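Local coordinates for chitin binding protein (PDB 6IF7) that is an insecticidal, probably chitin-binding protein, possibly a copper-dependent lytic polysaccharide monooxygenase of the AA10 family, at residues A[163-168]-A[172-177]. Sequence-based numbering, arbitrary orientation.
Sequences VIWQRT and EAFYSC. With SO4 (sulfate ion), chain E.
Arg167 and Glu172 close the turn end of an antiparallel hairpin, strands 159-167 and 173-182. Arg167 N donates to Glu172 O at 3.1 Å, and the two side chains slant across one another. Glu172 is fully extended, CG anti to its own nitrogen (chi1 -177°), whereas the Arg167 chain bends at chi3, bringing NH1 to 2.8 Å from Glu172 OE1. This is a salt bridge in which OE1 lies near the guanidinium plane and is met on its syn side, though NH1 stands out of the carboxylate plane; the two planes are 47° apart. Glu172 OE2 accepts a hydrogen bond from Asn46 ND2, and Arg167 NE forms a salt bridge with Asp169 OD1.

Farther along, Trp165 and Phe174 form a hydrogen-bonded pair, with Trp165 N 2.9 Å from Phe174 O. Their side chains run alongside each other in the same direction; Trp165 CE3 touches Phe174 CD1 at 3.7 Å, and the ring planes, 38° apart, meet obliquely with CZ3 over the rim of one Phe174 face. Phe174 also meets His1 edge-to-face and comes within about 3 Å of copper, nearest atom to metal, while Trp165 stacks on Phe107. The other sheet face carries Ile164, whose CG2 reaches Tyr175 CE1 at 3.7 Å, and Gln166, whose OE1 accepts from Gly52 N.

A methionine in place of Arg167 would probably leave Glu172 OE1 and Asp169 without their cationic mate. In the crystal a sulfate, probably from the crystallisation liquor, also accepts from Arg167 NH2 through O3 at 3.2 Å. Phe174 sets an apolar ring beside the copper held by the histidine brace of His1 and His103, as is common in AA10 enzymes, consistent with the possible monooxygenase activity.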
ATOM      1  N   VAL A 163       3.996  -0.467  -1.302  1.00 23.90           N
ATOM      2  CA  VAL A 163       5.057   0.073  -0.465  1.00 23.71           C
ATOM      3  C   VAL A 163       5.342  -0.914   0.654  1.00 23.49           C
ATOM      4  O   VAL A 163       4.429  -1.331   1.391  1.00 22.62           O
ATOM      5  CB  VAL A 163       4.707   1.484   0.044  1.00 23.65           C
ATOM      6  CG1 VAL A 163       5.845   2.084   0.863  1.00 24.14           C
ATOM      7  CG2 VAL A 163       4.423   2.366  -1.156  1.00 24.00           C
ATOM      8  N   ILE A 164       6.617  -1.302   0.744  1.00 23.45           N
ATOM      9  CA  ILE A 164       7.123  -2.144   1.806  1.00 23.81           C
ATOM     10  C   ILE A 164       8.012  -1.283   2.716  1.00 23.74           C
ATOM     11  O   ILE A 164       8.989  -0.691   2.249  1.00 25.37           O
ATOM     12  CB  ILE A 164       7.957  -3.317   1.227  1.00 24.16           C
ATOM     13  CG1 ILE A 164       7.134  -4.126   0.237  1.00 23.71           C
ATOM     14  CG2 ILE A 164       8.471  -4.206   2.349  1.00 24.25           C
ATOM     15  CD1 ILE A 164       7.941  -5.070  -0.638  1.00 24.66           C
ATOM     16  N   TRP A 165       7.679  -1.213   4.002  1.00 23.99           N
ATOM     17  CA  TRP A 165       8.474  -0.476   5.012  1.00 24.26           C
ATOM     18  C   TRP A 165       9.198  -1.495   5.883  1.00 25.98           C
ATOM     19  O   TRP A 165       8.586  -2.089   6.776  1.00 25.38           O
ATOM     20  CB  TRP A 165       7.542   0.409   5.858  1.00 24.69           C
ATOM     21  CG  TRP A 165       8.191   1.316   6.896  1.00 25.92           C
ATOM     22  CD1 TRP A 165       9.473   1.773   6.906  1.00 27.00           C
ATOM     23  CD2 TRP A 165       7.536   1.937   8.023  1.00 26.21           C
ATOM     24  NE1 TRP A 165       9.673   2.604   7.991  1.00 27.58           N
ATOM     25  CE2 TRP A 165       8.495   2.724   8.684  1.00 26.50           C
ATOM     26  CE3 TRP A 165       6.228   1.873   8.551  1.00 26.44           C
ATOM     27  CZ2 TRP A 165       8.195   3.469   9.846  1.00 27.37           C
ATOM     28  CZ3 TRP A 165       5.935   2.597   9.703  1.00 26.79           C
ATOM     29  CH2 TRP A 165       6.913   3.394  10.336  1.00 26.70           C
ATOM     30  N   GLN A 166      10.483  -1.728   5.601  1.00 27.90           N
ATOM     31  CA  GLN A 166      11.311  -2.674   6.375  1.00 28.76           C
ATOM     32  C   GLN A 166      12.086  -1.908   7.472  1.00 29.28           C
ATOM     33  O   GLN A 166      12.843  -0.982   7.184  1.00 29.08           O
ATOM     34  CB  GLN A 166      12.264  -3.440   5.433  1.00 28.07           C
ATOM     35  CG  GLN A 166      13.201  -4.456   6.097  1.00 28.73           C
ATOM     36  CD  GLN A 166      12.486  -5.592   6.841  1.00 28.20           C
ATOM     37  OE1 GLN A 166      11.960  -6.518   6.233  1.00 28.27           O
ATOM     38  NE2 GLN A 166      12.491  -5.529   8.161  1.00 28.63           N
ATOM     39  N   ARG A 167      11.873  -2.281   8.729  1.00 30.00           N
ATOM     40  CA  ARG A 167      12.650  -1.703   9.837  1.00 32.85           C
ATOM     41  C   ARG A 167      14.085  -2.189   9.833  1.00 32.62           C
ATOM     42  O   ARG A 167      14.349  -3.299   9.392  1.00 33.38           O
ATOM     43  CB  ARG A 167      12.012  -2.025  11.184  1.00 31.58           C
ATOM     44  CG  ARG A 167      10.769  -1.203  11.396  1.00 32.03           C
ATOM     45  CD  ARG A 167      10.052  -1.613  12.641  1.00 34.77           C
ATOM     46  NE  ARG A 167      10.836  -1.315  13.829  1.00 35.56           N
ATOM     47  CZ  ARG A 167      10.383  -1.450  15.070  1.00 36.74           C
ATOM     48  NH1 ARG A 167       9.151  -1.867  15.311  1.00 33.47           N
ATOM     49  NH2 ARG A 167      11.182  -1.156  16.080  1.00 39.89           N
ATOM     50  N   THR A 168      14.989  -1.339  10.311  1.00 36.28           N
ATOM     51  CA  THR A 168      16.437  -1.648  10.411  1.00 36.52           C
ATOM     52  C   THR A 168      16.899  -2.055  11.813  1.00 36.75           C
ATOM     53  O   THR A 168      17.983  -2.633  11.959  1.00 37.05           O
ATOM     54  CB  THR A 168      17.285  -0.452   9.962  1.00 34.34           C
ATOM     55  OG1 THR A 168      16.932   0.700  10.731  1.00 34.90           O
ATOM     56  CG2 THR A 168      17.042  -0.167   8.493  1.00 36.07           C
ATOM     57  N   GLU A 172      10.581  -6.592  11.747  1.00 30.13           N
ATOM     58  CA  GLU A 172       9.240  -6.187  11.386  1.00 30.02           C
ATOM     59  C   GLU A 172       9.186  -5.316  10.125  1.00 28.38           C
ATOM     60  O   GLU A 172       9.985  -4.388   9.951  1.00 28.36           O
ATOM     61  CB  GLU A 172       8.612  -5.430  12.534  1.00 30.35           C
ATOM     62  CG  GLU A 172       7.172  -5.018  12.310  1.00 32.63           C
ATOM     63  CD  GLU A 172       6.637  -4.204  13.470  1.00 34.25           C
ATOM     64  OE1 GLU A 172       7.237  -3.154  13.769  1.00 38.55           O
ATOM     65  OE2 GLU A 172       5.608  -4.584  14.061  1.00 34.89           O
ATOM     66  N   ALA A 173       8.204  -5.616   9.290  1.00 26.50           N
ATOM     67  CA  ALA A 173       7.899  -4.852   8.103  1.00 25.48           C
ATOM     68  C   ALA A 173       6.386  -4.585   8.004  1.00 25.87           C
ATOM     69  O   ALA A 173       5.573  -5.350   8.540  1.00 24.91           O
ATOM     70  CB  ALA A 173       8.386  -5.615   6.889  1.00 26.89           C
ATOM     71  N   PHE A 174       6.036  -3.483   7.330  1.00 26.05           N
ATOM     72  CA  PHE A 174       4.671  -3.064   7.072  1.00 25.67           C
ATOM     73  C   PHE A 174       4.447  -3.044   5.554  1.00 27.08           C
ATOM     74  O   PHE A 174       5.369  -2.786   4.777  1.00 26.13           O
ATOM     75  CB  PHE A 174       4.409  -1.678   7.675  1.00 26.97           C
ATOM     76  CG  PHE A 174       4.539  -1.649   9.179  1.00 27.39           C
ATOM     77  CD1 PHE A 174       5.801  -1.589   9.788  1.00 27.64           C
ATOM     78  CD2 PHE A 174       3.408  -1.714   9.992  1.00 27.48           C
ATOM     79  CE1 PHE A 174       5.923  -1.593  11.180  1.00 29.41           C
ATOM     80  CE2 PHE A 174       3.527  -1.702  11.382  1.00 28.17           C
ATOM     81  CZ  PHE A 174       4.776  -1.652  11.973  1.00 28.29           C
ATOM     82  N   TYR A 175       3.215  -3.311   5.143  1.00 25.38           N
ATOM     83  CA  TYR A 175       2.866  -3.479   3.729  1.00 25.34           C
ATOM     84  C   TYR A 175       1.639  -2.661   3.402  1.00 25.05           C
ATOM     85  O   TYR A 175       0.645  -2.711   4.126  1.00 23.58           O
ATOM     86  CB  TYR A 175       2.625  -4.956   3.444  1.00 26.37           C
ATOM     87  CG  TYR A 175       3.832  -5.823   3.806  1.00 25.89           C
ATOM     88  CD1 TYR A 175       4.839  -6.071   2.871  1.00 25.56           C
ATOM     89  CD2 TYR A 175       3.974  -6.356   5.081  1.00 26.54           C
ATOM     90  CE1 TYR A 175       5.948  -6.839   3.200  1.00 26.90           C
ATOM     91  CE2 TYR A 175       5.080  -7.127   5.430  1.00 26.56           C
ATOM     92  CZ  TYR A 175       6.059  -7.375   4.487  1.00 27.65           C
ATOM     93  OH  TYR A 175       7.158  -8.138   4.814  1.00 26.47           O
ATOM     94  N   SER A 176       1.731  -1.895   2.314  1.00 25.23           N
ATOM     95  CA  SER A 176       0.692  -0.960   1.885  1.00 24.94           C
ATOM     96  C   SER A 176       0.370  -1.088   0.383  1.00 24.33           C
ATOM     97  O   SER A 176       1.275  -1.017  -0.454  1.00 24.19           O
ATOM     98  CB  SER A 176       1.187   0.454   2.183  1.00 24.17           C
ATOM     99  OG  SER A 176       0.300   1.423   1.679  1.00 25.39           O
ATOM    100  N   CYS A 177      -0.909  -1.258   0.048  1.00 24.95           N
ATOM    101  CA  CYS A 177      -1.411  -1.168  -1.349  1.00 26.38           C
ATOM    102  C   CYS A 177      -2.150   0.146  -1.533  1.00 23.81           C
ATOM    103  O   CYS A 177      -3.050   0.427  -0.740  1.00 21.50           O
ATOM    104  CB  CYS A 177      -2.412  -2.276  -1.671  1.00 26.42           C
ATOM    105  SG  CYS A 177      -1.644  -3.876  -1.920  1.00 34.42           S
TER
HETATM  106  S   SO4 E 252       8.255  -1.101  18.669  0.50 56.05           S
HETATM  107  O1  SO4 E 252       7.562  -0.870  19.958  0.50 54.14           O
HETATM  108  O2  SO4 E 252       8.694  -2.524  18.606  0.50 53.39           O
HETATM  109  O3  SO4 E 252       9.428  -0.191  18.548  0.50 53.73           O
HETATM  110  O4  SO4 E 252       7.307  -0.807  17.569  0.50 54.03           O
HETATM  111  O   HOH W   1       4.122  -0.213   3.930  1.00 32.31           O